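Calreticulin, putative (Trypanosoma cruzi, PDB 5HCF) probably acts as a lectin chaperone of the endoplasmic reticulum, binding both carbohydrate and peptide parts of client proteins through its legume-lectin-like globular domain. Local coordinates at residues K104-F109 against H202-P207; H121-Y126 against N130-K135; N156-F161 against E173-L178. All blocks are in the same frame, centred on the assembly; numbering follows the deposited sequence. Where two conformers were deposited one is given.

Interaction 1 of 3, residues K104-F109 against H202-P207; sequences KYWLMF and HKVPEP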
loop_
_atom_site.group_PDB
_atom_site.type_symbol
_atom_site.label_atom_id
_atom_site.label_comp_id
_atom_site.label_asym_id
_atom_site.label_seq_id
_atom_site.Cartn_x
_atom_site.Cartn_y
_atom_site.Cartn_z
ATOM N N LYS A 104 -3.323 3.584 15.084
ATOM C CA LYS A 104 -3.281 2.140 14.917
ATOM C C LYS A 104 -3.803 1.722 13.548
ATOM O O LYS A 104 -4.943 2.023 13.185
ATOM C CB LYS A 104 -4.092 1.442 16.008
ATOM C CG LYS A 104 -4.324 -0.041 15.736
ATOM C CD LYS A 104 -4.975 -0.749 16.914
ATOM C CE LYS A 104 -5.183 -2.231 16.616
ATOM N NZ LYS A 104 -5.765 -2.973 17.775
ATOM N N TYR A 105 -2.959 1.031 12.788
ATOM C CA TYR A 105 -3.368 0.468 11.509
ATOM C C TYR A 105 -3.325 -1.051 11.589
ATOM O O TYR A 105 -2.741 -1.607 12.516
ATOM C CB TYR A 105 -2.471 0.978 10.376
ATOM C CG TYR A 105 -1.003 0.662 10.568
ATOM C CD1 TYR A 105 -0.155 1.572 11.179
ATOM C CD2 TYR A 105 -0.472 -0.553 10.156
ATOM C CE1 TYR A 105 1.179 1.285 11.369
ATOM C CE2 TYR A 105 0.864 -0.848 10.343
ATOM C CZ TYR A 105 1.683 0.076 10.949
ATOM O OH TYR A 105 3.015 -0.209 11.137
ATOM N N TRP A 106 -3.960 -1.717 10.632
ATOM C CA TRP A 106 -3.826 -3.159 10.495
ATOM C C TRP A 106 -2.752 -3.471 9.465
ATOM O O TRP A 106 -1.967 -4.401 9.637
ATOM C CB TRP A 106 -5.141 -3.816 10.081
ATOM C CG TRP A 106 -4.988 -5.288 9.755
ATOM C CD1 TRP A 106 -4.680 -6.294 10.629
ATOM C CD2 TRP A 106 -5.133 -5.907 8.469
ATOM N NE1 TRP A 106 -4.625 -7.498 9.965
ATOM C CE2 TRP A 106 -4.900 -7.289 8.640
ATOM C CE3 TRP A 106 -5.438 -5.428 7.191
ATOM C CZ2 TRP A 106 -4.963 -8.197 7.579
ATOM C CZ3 TRP A 106 -5.501 -6.331 6.138
ATOM C CH2 TRP A 106 -5.263 -7.699 6.338
ATOM N N LEU A 107 -2.747 -2.702 8.378
ATOM C CA LEU A 107 -1.789 -2.906 7.303
ATOM C C LEU A 107 -1.124 -1.609 6.842
ATOM O O LEU A 107 -1.785 -0.589 6.645
ATOM C CB LEU A 107 -2.474 -3.583 6.107
ATOM C CG LEU A 107 -1.635 -3.862 4.852
ATOM C CD1 LEU A 107 -0.652 -5.014 5.067
ATOM C CD2 LEU A 107 -2.527 -4.129 3.641
ATOM N N MET A 108 0.195 -1.664 6.693
ATOM C CA MET A 108 0.947 -0.603 6.035
ATOM C C MET A 108 1.637 -1.208 4.820
ATOM O O MET A 108 2.488 -2.091 4.953
ATOM C CB MET A 108 1.960 0.034 6.982
ATOM C CG MET A 108 2.869 1.056 6.319
ATOM S SD MET A 108 3.834 2.004 7.515
ATOM C CE MET A 108 5.402 2.145 6.653
ATOM N N PHE A 109 1.263 -0.732 3.638
ATOM C CA PHE A 109 1.635 -1.401 2.396
ATOM C C PHE A 109 2.027 -0.421 1.289
ATOM O O PHE A 109 1.260 0.480 0.951
ATOM C CB PHE A 109 0.462 -2.285 1.950
ATOM C CG PHE A 109 0.658 -2.949 0.619
ATOM C CD1 PHE A 109 1.779 -3.717 0.366
ATOM C CD2 PHE A 109 -0.298 -2.809 -0.381
ATOM C CE1 PHE A 109 1.950 -4.323 -0.861
ATOM C CE2 PHE A 109 -0.134 -3.414 -1.607
ATOM C CZ PHE A 109 0.991 -4.173 -1.848
ATOM N N HIS A 202 -4.403 -14.307 8.959
ATOM C CA HIS A 202 -4.862 -13.495 7.834
ATOM C C HIS A 202 -5.977 -12.524 8.211
ATOM O O HIS A 202 -6.128 -11.474 7.590
ATOM C CB HIS A 202 -5.355 -14.401 6.707
ATOM C CG HIS A 202 -6.749 -14.903 6.911
ATOM N ND1 HIS A 202 -7.858 -14.231 6.445
ATOM C CD2 HIS A 202 -7.219 -15.998 7.556
ATOM C CE1 HIS A 202 -8.948 -14.897 6.778
ATOM N NE2 HIS A 202 -8.587 -15.973 7.452
ATOM N N LYS A 203 -6.752 -12.881 9.232
ATOM C CA LYS A 203 -7.959 -12.136 9.577
ATOM C C LYS A 203 -7.696 -10.827 10.298
ATOM O O LYS A 203 -6.870 -10.747 11.203
ATOM C CB LYS A 203 -8.874 -13.020 10.428
ATOM C CG LYS A 203 -10.275 -12.484 10.640
ATOM C CD LYS A 203 -11.010 -13.361 11.647
ATOM C CE LYS A 203 -10.536 -13.079 13.073
ATOM N NZ LYS A 203 -11.216 -11.956 13.769
ATOM N N VAL A 204 -8.418 -9.795 9.882
ATOM C CA VAL A 204 -8.359 -8.515 10.559
ATOM C C VAL A 204 -8.933 -8.665 11.960
ATOM O O VAL A 204 -10.003 -9.249 12.133
ATOM C CB VAL A 204 -9.131 -7.430 9.780
ATOM C CG1 VAL A 204 -8.479 -7.186 8.424
ATOM C CG2 VAL A 204 -10.591 -7.824 9.613
ATOM N N PRO A 205 -8.211 -8.159 12.972
ATOM C CA PRO A 205 -8.675 -8.279 14.358
ATOM C C PRO A 205 -9.985 -7.526 14.557
ATOM O O PRO A 205 -10.941 -8.079 15.097
ATOM C CB PRO A 205 -7.540 -7.654 15.172
ATOM C CG PRO A 205 -6.849 -6.744 14.230
ATOM C CD PRO A 205 -6.983 -7.355 12.862
ATOM N N GLU A 206 -10.020 -6.274 14.114
ATOM C CA GLU A 206 -11.258 -5.511 14.067
ATOM C C GLU A 206 -11.587 -5.217 12.611
ATOM O O GLU A 206 -10.711 -5.293 11.756
ATOM C CB GLU A 206 -11.155 -4.218 14.881
ATOM C CG GLU A 206 -10.932 -4.433 16.372
ATOM C CD GLU A 206 -11.932 -5.414 16.978
ATOM O OE1 GLU A 206 -13.070 -5.515 16.465
ATOM O OE2 GLU A 206 -11.575 -6.089 17.969
ATOM N N PRO A 207 -12.858 -4.904 12.321
ATOM C CA PRO A 207 -13.213 -4.543 10.943
ATOM C C PRO A 207 -12.454 -3.308 10.460
ATOM O O PRO A 207 -12.167 -2.408 11.251
ATOM C CB PRO A 207 -14.718 -4.274 11.025
ATOM C CG PRO A 207 -14.973 -3.938 12.455
ATOM C CD PRO A 207 -13.980 -4.721 13.259
#
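Trp-106, in a classic beta bulge of the lectin-type sandwich, packs against Val-204 and Pro-205. Trp-106 and Leu-107 together face Leu-90 of strand 83-91, just where strand 107-114 begins. The partner segment is the loop that leads into strand 208-217. No hydrogen bond joins the two segments, and the contact rests on one indole lying against a loop.

In Trp-106, CG lies trans to the backbone N (chi1 173°), which carries the indole out toward 202-207. The side chains of Trp-106 and Val-204 meet at about a right angle. The CG1 branch of Val-204 sits over one face of the indole. It lies 3.5 Å from the centroid of the Trp-106 six-membered ring and 7° off the ring normal, which makes a CH-pi contact. The methyl is well centred: Val-204 CG1 is 3.6 Å from Trp-106 CD2 and 3.9 Å from Trp-106 CH2, on opposite sides of that ring.

The proline ring meets the five-membered part of the same indole at a slant. There Pro-205 CD is 3.4 Å from Trp-106 CD1. At the far end of the indole, Trp-106 CZ2 is 3.5 Å from His-202 O, also at a slant.

The loop has its own support. Asn-64 takes the N-H of Val-204 on OD1 and gives its ND2 to His-202 O. One amide therefore holds the backbone on either side of Lys-203. Further out, Lys-203 NZ reaches forward to Val-204 O in a weak bond of 3.4 Å.

Interaction 2 of 3, residues H121-Y126 against N130-K135; sequences HIILHY and NREWSK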
loop_
_atom_site.group_PDB
_atom_site.type_symbol
_atom_site.label_atom_id
_atom_site.label_comp_id
_atom_site.label_asym_id
_atom_site.label_seq_id
_atom_site.Cartn_x
_atom_site.Cartn_y
_atom_site.Cartn_z
ATOM N N HIS A 121 7.035 -2.003 1.799
ATOM C CA HIS A 121 6.525 -2.308 3.128
ATOM C C HIS A 121 5.336 -3.235 3.050
ATOM O O HIS A 121 4.389 -2.982 2.303
ATOM C CB HIS A 121 6.096 -1.038 3.864
ATOM C CG HIS A 121 7.234 -0.196 4.344
ATOM N ND1 HIS A 121 8.162 -0.649 5.253
ATOM C CD2 HIS A 121 7.578 1.083 4.054
ATOM C CE1 HIS A 121 9.040 0.310 5.496
ATOM N NE2 HIS A 121 8.706 1.369 4.782
ATOM N N ILE A 122 5.389 -4.312 3.823
ATOM C CA ILE A 122 4.194 -5.087 4.106
ATOM C C ILE A 122 4.164 -5.327 5.606
ATOM O O ILE A 122 4.684 -6.332 6.091
ATOM C CB ILE A 122 4.156 -6.419 3.355
ATOM C CG1 ILE A 122 4.345 -6.194 1.855
ATOM C CG2 ILE A 122 2.834 -7.126 3.627
ATOM C CD1 ILE A 122 4.288 -7.459 1.045
ATOM N N ILE A 123 3.558 -4.392 6.331
ATOM C CA ILE A 123 3.583 -4.418 7.789
ATOM C C ILE A 123 2.206 -4.758 8.345
ATOM O O ILE A 123 1.222 -4.062 8.082
ATOM C CB ILE A 123 4.053 -3.069 8.370
ATOM C CG1 ILE A 123 5.426 -2.694 7.805
ATOM C CG2 ILE A 123 4.100 -3.122 9.887
ATOM C CD1 ILE A 123 6.011 -1.433 8.398
ATOM N N LEU A 124 2.143 -5.839 9.112
ATOM C CA LEU A 124 0.884 -6.297 9.676
ATOM C C LEU A 124 0.853 -6.065 11.175
ATOM O O LEU A 124 1.789 -6.429 11.888
ATOM C CB LEU A 124 0.668 -7.781 9.377
ATOM C CG LEU A 124 0.324 -8.172 7.940
ATOM C CD1 LEU A 124 0.526 -9.670 7.742
ATOM C CD2 LEU A 124 -1.110 -7.767 7.610
ATOM N N HIS A 125 -0.218 -5.449 11.657
ATOM C CA HIS A 125 -0.397 -5.323 13.087
ATOM C C HIS A 125 -1.011 -6.614 13.594
ATOM O O HIS A 125 -2.125 -6.974 13.219
ATOM C CB HIS A 125 -1.278 -4.135 13.459
ATOM C CG HIS A 125 -1.433 -3.965 14.935
ATOM N ND1 HIS A 125 -0.618 -3.136 15.679
ATOM C CD2 HIS A 125 -2.276 -4.550 15.819
ATOM C CE1 HIS A 125 -0.964 -3.203 16.949
ATOM N NE2 HIS A 125 -1.972 -4.054 17.063
ATOM N N TYR A 126 -0.259 -7.329 14.420
ATOM C CA TYR A 126 -0.714 -8.596 14.965
ATOM C C TYR A 126 -0.277 -8.742 16.416
ATOM O O TYR A 126 0.909 -8.618 16.732
ATOM C CB TYR A 126 -0.185 -9.765 14.131
ATOM C CG TYR A 126 -0.535 -11.121 14.699
ATOM C CD1 TYR A 126 -1.808 -11.654 14.553
ATOM C CD2 TYR A 126 0.405 -11.860 15.400
ATOM C CE1 TYR A 126 -2.130 -12.896 15.084
ATOM C CE2 TYR A 126 0.093 -13.096 15.934
ATOM C CZ TYR A 126 -1.174 -13.608 15.773
ATOM O OH TYR A 126 -1.471 -14.840 16.301
ATOM N N ASN A 130 3.381 -4.014 15.492
ATOM C CA ASN A 130 3.517 -3.932 14.048
ATOM C C ASN A 130 4.636 -4.868 13.606
ATOM O O ASN A 130 5.771 -4.740 14.061
ATOM C CB ASN A 130 3.801 -2.491 13.618
ATOM C CG ASN A 130 2.649 -1.555 13.934
ATOM O OD1 ASN A 130 1.499 -1.984 14.039
ATOM N ND2 ASN A 130 2.954 -0.271 14.100
ATOM N N ARG A 131 4.313 -5.811 12.726
ATOM C CA ARG A 131 5.268 -6.838 12.314
ATOM C C ARG A 131 5.775 -6.539 10.917
ATOM O O ARG A 131 5.006 -6.563 9.958
ATOM C CB ARG A 131 4.632 -8.231 12.349
ATOM C CG ARG A 131 3.851 -8.536 13.613
ATOM C CD ARG A 131 4.754 -8.666 14.825
ATOM N NE ARG A 131 3.974 -8.707 16.059
ATOM C CZ ARG A 131 4.207 -9.542 17.067
ATOM N NH1 ARG A 131 5.195 -10.423 16.988
ATOM N NH2 ARG A 131 3.445 -9.505 18.152
ATOM N N GLU A 132 7.062 -6.235 10.806
ATOM C CA GLU A 132 7.657 -5.956 9.504
ATOM C C GLU A 132 7.905 -7.236 8.701
ATOM O O GLU A 132 8.406 -8.231 9.223
ATOM C CB GLU A 132 8.964 -5.175 9.671
ATOM C CG GLU A 132 8.778 -3.779 10.253
ATOM C CD GLU A 132 10.068 -2.984 10.288
ATOM O OE1 GLU A 132 10.024 -1.766 10.006
ATOM O OE2 GLU A 132 11.125 -3.574 10.603
ATOM N N TRP A 133 7.542 -7.188 7.425
ATOM C CA TRP A 133 7.777 -8.274 6.483
ATOM C C TRP A 133 9.259 -8.663 6.442
ATOM O O TRP A 133 10.129 -7.808 6.268
ATOM C CB TRP A 133 7.295 -7.845 5.096
ATOM C CG TRP A 133 7.245 -8.916 4.052
ATOM C CD1 TRP A 133 7.102 -10.259 4.250
ATOM C CD2 TRP A 133 7.308 -8.724 2.632
ATOM N NE1 TRP A 133 7.081 -10.915 3.041
ATOM C CE2 TRP A 133 7.202 -9.995 2.034
ATOM C CE3 TRP A 133 7.445 -7.598 1.811
ATOM C CZ2 TRP A 133 7.229 -10.173 0.652
ATOM C CZ3 TRP A 133 7.473 -7.776 0.440
ATOM C CH2 TRP A 133 7.366 -9.055 -0.126
ATOM N N SER A 134 9.543 -9.952 6.613
ATOM C CA SER A 134 10.923 -10.424 6.656
ATOM C C SER A 134 11.643 -10.296 5.309
ATOM O O SER A 134 12.862 -10.184 5.275
ATOM C CB SER A 134 10.982 -11.879 7.125
ATOM O OG SER A 134 10.390 -12.749 6.177
ATOM N N LYS A 135 10.899 -10.323 4.207
ATOM C CA LYS A 135 11.510 -10.238 2.883
ATOM C C LYS A 135 11.679 -8.790 2.442
ATOM O O LYS A 135 10.811 -7.953 2.695
ATOM C CB LYS A 135 10.678 -11.006 1.852
ATOM C CG LYS A 135 10.575 -12.493 2.145
ATOM C CD LYS A 135 10.175 -13.292 0.920
ATOM C CE LYS A 135 10.421 -14.775 1.153
ATOM N NZ LYS A 135 9.825 -15.629 0.091
#
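Arg-131 and Leu-124 bind each other twice through their backbones. Arg-131 N gives to Leu-124 O at 2.7 Å, and Leu-124 N gives to Arg-131 O at 3.1 Å. Next along is a non-hydrogen-bonded pair, His-125 with Asn-130, and here the side chains make the bond. His-125 ND1 donates to Asn-130 OD1 at 2.9 Å. The oxygen lies only 6° out of the imidazole plane, while the ring and amide planes are turned 70° apart. The bond implies a proton on ND1.

At the other end Ile-122 meets Trp-133. Its CD1 lies over one face of the indole, 3.4 Å from the centroid of the Trp-133 six-membered ring. The opposite face of that ring meets Lys-135 O. Ile-122 O receives a weak bond from Trp-133 N.

These strands, 117-126 and 129-132, form a beta hairpin, and strand 129-132 is an outermost strand of the seven-stranded sheet. The Arg-131 side chain bends at chi2 (-69°) and turns back toward the turn of the hairpin. NE and NH2 both reach Tyr-126 O, weakly; Arg-131 NH2 is 3.0 Å from that oxygen.

In the next shell, Arg-131 NH1 gives a hydrogen bond to Ser-177 O. Tyr-126 OH is bonded to Asp-198. Trp-133 NE1 is bonded to Tyr-158 OH, and the Trp-133 ring stacks on Trp-176, whose NE1 in turn reaches Ile-122 O. On the neighbouring strand, Asp-112 OD2 holds His-121 NE2.

Interaction 3 of 3, residues N156-F161 against E173-L178; sequences NSYEFF and EEDWSL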
loop_
_atom_site.group_PDB
_atom_site.type_symbol
_atom_site.label_atom_id
_atom_site.label_comp_id
_atom_site.label_asym_id
_atom_site.label_seq_id
_atom_site.Cartn_x
_atom_site.Cartn_y
_atom_site.Cartn_z
ATOM N N ASN A 156 -3.986 -18.542 5.232
ATOM C CA ASN A 156 -2.799 -17.887 5.777
ATOM C C ASN A 156 -1.607 -17.824 4.816
ATOM O O ASN A 156 -0.475 -17.601 5.245
ATOM C CB ASN A 156 -2.372 -18.578 7.075
ATOM C CG ASN A 156 -3.386 -18.403 8.183
ATOM O OD1 ASN A 156 -3.985 -17.338 8.334
ATOM N ND2 ASN A 156 -3.580 -19.450 8.971
ATOM N N SER A 157 -1.853 -18.029 3.525
ATOM C CA SER A 157 -0.840 -17.736 2.512
ATOM C C SER A 157 -1.007 -16.297 2.022
ATOM O O SER A 157 -1.977 -15.621 2.371
ATOM C CB SER A 157 -0.921 -18.710 1.331
ATOM O OG SER A 157 -2.209 -18.734 0.745
ATOM N N TYR A 158 -0.040 -15.819 1.247
ATOM C CA TYR A 158 -0.112 -14.480 0.673
ATOM C C TYR A 158 0.633 -14.413 -0.657
ATOM O O TYR A 158 1.434 -15.291 -0.986
ATOM C CB TYR A 158 0.462 -13.444 1.634
ATOM C CG TYR A 158 1.973 -13.429 1.664
ATOM C CD1 TYR A 158 2.681 -14.382 2.387
ATOM C CD2 TYR A 158 2.692 -12.472 0.960
ATOM C CE1 TYR A 158 4.065 -14.373 2.418
ATOM C CE2 TYR A 158 4.072 -12.458 0.983
ATOM C CZ TYR A 158 4.753 -13.411 1.714
ATOM O OH TYR A 158 6.130 -13.403 1.739
ATOM N N GLU A 159 0.360 -13.369 -1.427
ATOM C CA GLU A 159 1.095 -13.145 -2.655
ATOM C C GLU A 159 1.174 -11.655 -2.962
ATOM O O GLU A 159 0.171 -10.943 -2.899
ATOM C CB GLU A 159 0.446 -13.908 -3.811
ATOM C CG GLU A 159 1.296 -13.964 -5.076
ATOM C CD GLU A 159 0.813 -15.015 -6.050
ATOM O OE1 GLU A 159 -0.264 -15.601 -5.804
ATOM O OE2 GLU A 159 1.511 -15.262 -7.056
ATOM N N PHE A 160 2.374 -11.194 -3.305
ATOM C CA PHE A 160 2.599 -9.786 -3.608
ATOM C C PHE A 160 2.900 -9.586 -5.091
ATOM O O PHE A 160 3.784 -10.235 -5.651
ATOM C CB PHE A 160 3.747 -9.233 -2.761
ATOM C CG PHE A 160 4.291 -7.929 -3.265
ATOM C CD1 PHE A 160 3.488 -6.801 -3.311
ATOM C CD2 PHE A 160 5.600 -7.833 -3.710
ATOM C CE1 PHE A 160 3.983 -5.600 -3.783
ATOM C CE2 PHE A 160 6.101 -6.633 -4.181
ATOM C CZ PHE A 160 5.290 -5.517 -4.220
ATOM N N PHE A 161 2.168 -8.674 -5.720
ATOM C CA PHE A 161 2.345 -8.397 -7.137
ATOM C C PHE A 161 2.868 -6.989 -7.349
ATOM O O PHE A 161 2.368 -6.034 -6.755
ATOM C CB PHE A 161 1.023 -8.575 -7.889
ATOM C CG PHE A 161 0.448 -9.954 -7.781
ATOM C CD1 PHE A 161 -0.239 -10.346 -6.642
ATOM C CD2 PHE A 161 0.585 -10.858 -8.823
ATOM C CE1 PHE A 161 -0.764 -11.616 -6.537
ATOM C CE2 PHE A 161 0.056 -12.129 -8.728
ATOM C CZ PHE A 161 -0.619 -12.508 -7.584
ATOM N N GLU A 173 2.946 -17.119 8.450
ATOM C CA GLU A 173 3.620 -17.631 9.634
ATOM C C GLU A 173 5.135 -17.713 9.445
ATOM O O GLU A 173 5.901 -17.554 10.398
ATOM C CB GLU A 173 3.054 -19.009 9.992
ATOM C CG GLU A 173 3.559 -19.580 11.297
ATOM C CD GLU A 173 2.952 -20.935 11.600
ATOM O OE1 GLU A 173 3.628 -21.761 12.250
ATOM O OE2 GLU A 173 1.801 -21.176 11.179
ATOM N N GLU A 174 5.559 -17.962 8.209
ATOM C CA GLU A 174 6.971 -18.152 7.901
ATOM C C GLU A 174 7.698 -16.856 7.505
ATOM O O GLU A 174 8.871 -16.679 7.826
ATOM C CB GLU A 174 7.109 -19.201 6.792
ATOM C CG GLU A 174 6.544 -20.582 7.171
ATOM C CD GLU A 174 6.628 -21.599 6.038
ATOM O OE1 GLU A 174 6.733 -21.190 4.863
ATOM O OE2 GLU A 174 6.589 -22.812 6.317
ATOM N N ASP A 175 7.008 -15.949 6.818
ATOM C CA ASP A 175 7.659 -14.734 6.313
ATOM C C ASP A 175 7.461 -13.502 7.202
ATOM O O ASP A 175 7.930 -12.412 6.865
ATOM C CB ASP A 175 7.171 -14.420 4.899
ATOM C CG ASP A 175 7.440 -15.547 3.929
ATOM O OD1 ASP A 175 8.210 -16.461 4.279
ATOM O OD2 ASP A 175 6.880 -15.525 2.817
ATOM N N TRP A 176 6.745 -13.675 8.314
ATOM C CA TRP A 176 6.685 -12.675 9.380
ATOM C C TRP A 176 7.020 -13.352 10.703
ATOM O O TRP A 176 6.968 -14.574 10.799
ATOM C CB TRP A 176 5.298 -12.030 9.475
ATOM C CG TRP A 176 4.992 -10.999 8.442
ATOM C CD1 TRP A 176 5.037 -9.645 8.602
ATOM C CD2 TRP A 176 4.559 -11.229 7.095
ATOM N NE1 TRP A 176 4.675 -9.017 7.435
ATOM C CE2 TRP A 176 4.377 -9.968 6.494
ATOM C CE3 TRP A 176 4.318 -12.376 6.336
ATOM C CZ2 TRP A 176 3.963 -9.823 5.172
ATOM C CZ3 TRP A 176 3.904 -12.229 5.020
ATOM C CH2 TRP A 176 3.733 -10.963 4.454
ATOM N N SER A 177 7.343 -12.563 11.723
ATOM C CA SER A 177 7.484 -13.095 13.078
ATOM C C SER A 177 6.191 -12.868 13.851
ATOM O O SER A 177 6.062 -11.899 14.600
ATOM C CB SER A 177 8.663 -12.456 13.816
ATOM O OG SER A 177 9.869 -12.637 13.097
ATOM N N LEU A 178 5.230 -13.764 13.648
ATOM C CA LEU A 178 3.916 -13.634 14.261
ATOM C C LEU A 178 3.757 -14.552 15.454
ATOM O O LEU A 178 3.262 -14.136 16.501
ATOM C CB LEU A 178 2.815 -13.921 13.239
ATOM C CG LEU A 178 2.862 -13.059 11.980
ATOM C CD1 LEU A 178 1.779 -13.459 10.981
ATOM C CD2 LEU A 178 2.741 -11.589 12.363
#
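Strand 157-162 is extended where Tyr-158 sits, and the short helix ends at Asp-175, with Trp-176 the first residue to leave helical geometry; the nearest CA atoms, those of Tyr-158 and Asp-175, are 9.6 Å apart. Side chains alone therefore bridge the gap.

Tyr-158 holds its ring between its own backbone N and carbonyl carbon (chi1 77°). From there the hydroxyl meets the carboxylate. Tyr-158 OH donates to Asp-175 OD2 at 2.5 Å, a very short hydrogen bond whose exact length is doubtful. The carboxylate approaches at the edge of the phenol ring, and its plane stands 89° from the ring plane. The same oxygen is also close to the ring carbon ortho to the hydroxyl, with Asp-175 OD2 3.1 Å from Tyr-158 CE1. Asp-175 is buried, so the hydroxyl may help to steady its negative charge.

Trp-176 comes from the opposite direction and turns its edge to one face of the tyrosine. The pair is T-shaped, with planes at 75° and centroids of the Tyr-158 ring and the Trp-176 six-membered ring 4.8 Å apart. CZ3 leads, off-centre toward the rim: Trp-176 CZ3 is 3.4 Å from Tyr-158 CE1. Trp-176 CH2 lies over the same face, 3.8 Å from Tyr-158 CE2.

Around the contact, Ser-134 OG bonds to Asp-175 O, and Glu-173 makes a salt bridge to Arg-182. The Tyr-158 side chain touches Ile-152 of strand 145-152. Helix 172-175 follows directly on strand 165-171, the strand paired with 157-162, and Trp-176 leans on Leu-124 of strand 117-126.

How the interactions relate
Interactions 2 and 3 follow one another along the chain, and both lie inside the loop closed by interaction 1. Their centres are about 9 Å apart, while that of interaction 1 is about 11 Å from interaction 2 and 14 Å from interaction 3. Interactions 1 and 2 share the seven-stranded sheet, where strands 107-114 and 117-126 are neighbours. Interaction 3 starts from the other sheet, on strand 157-162. Asn-156 OD1 and His-202 N link it to interaction 1. Interactions 2 and 3 touch (Arg-131 NH1 to Ser-177 O, Ser-134 OG to Asp-175 O), joining the seven-stranded sheet's edge to the segment after strand 165-171. In related calreticulins the sheet matching the seven-stranded one carries the sugar-binding surface.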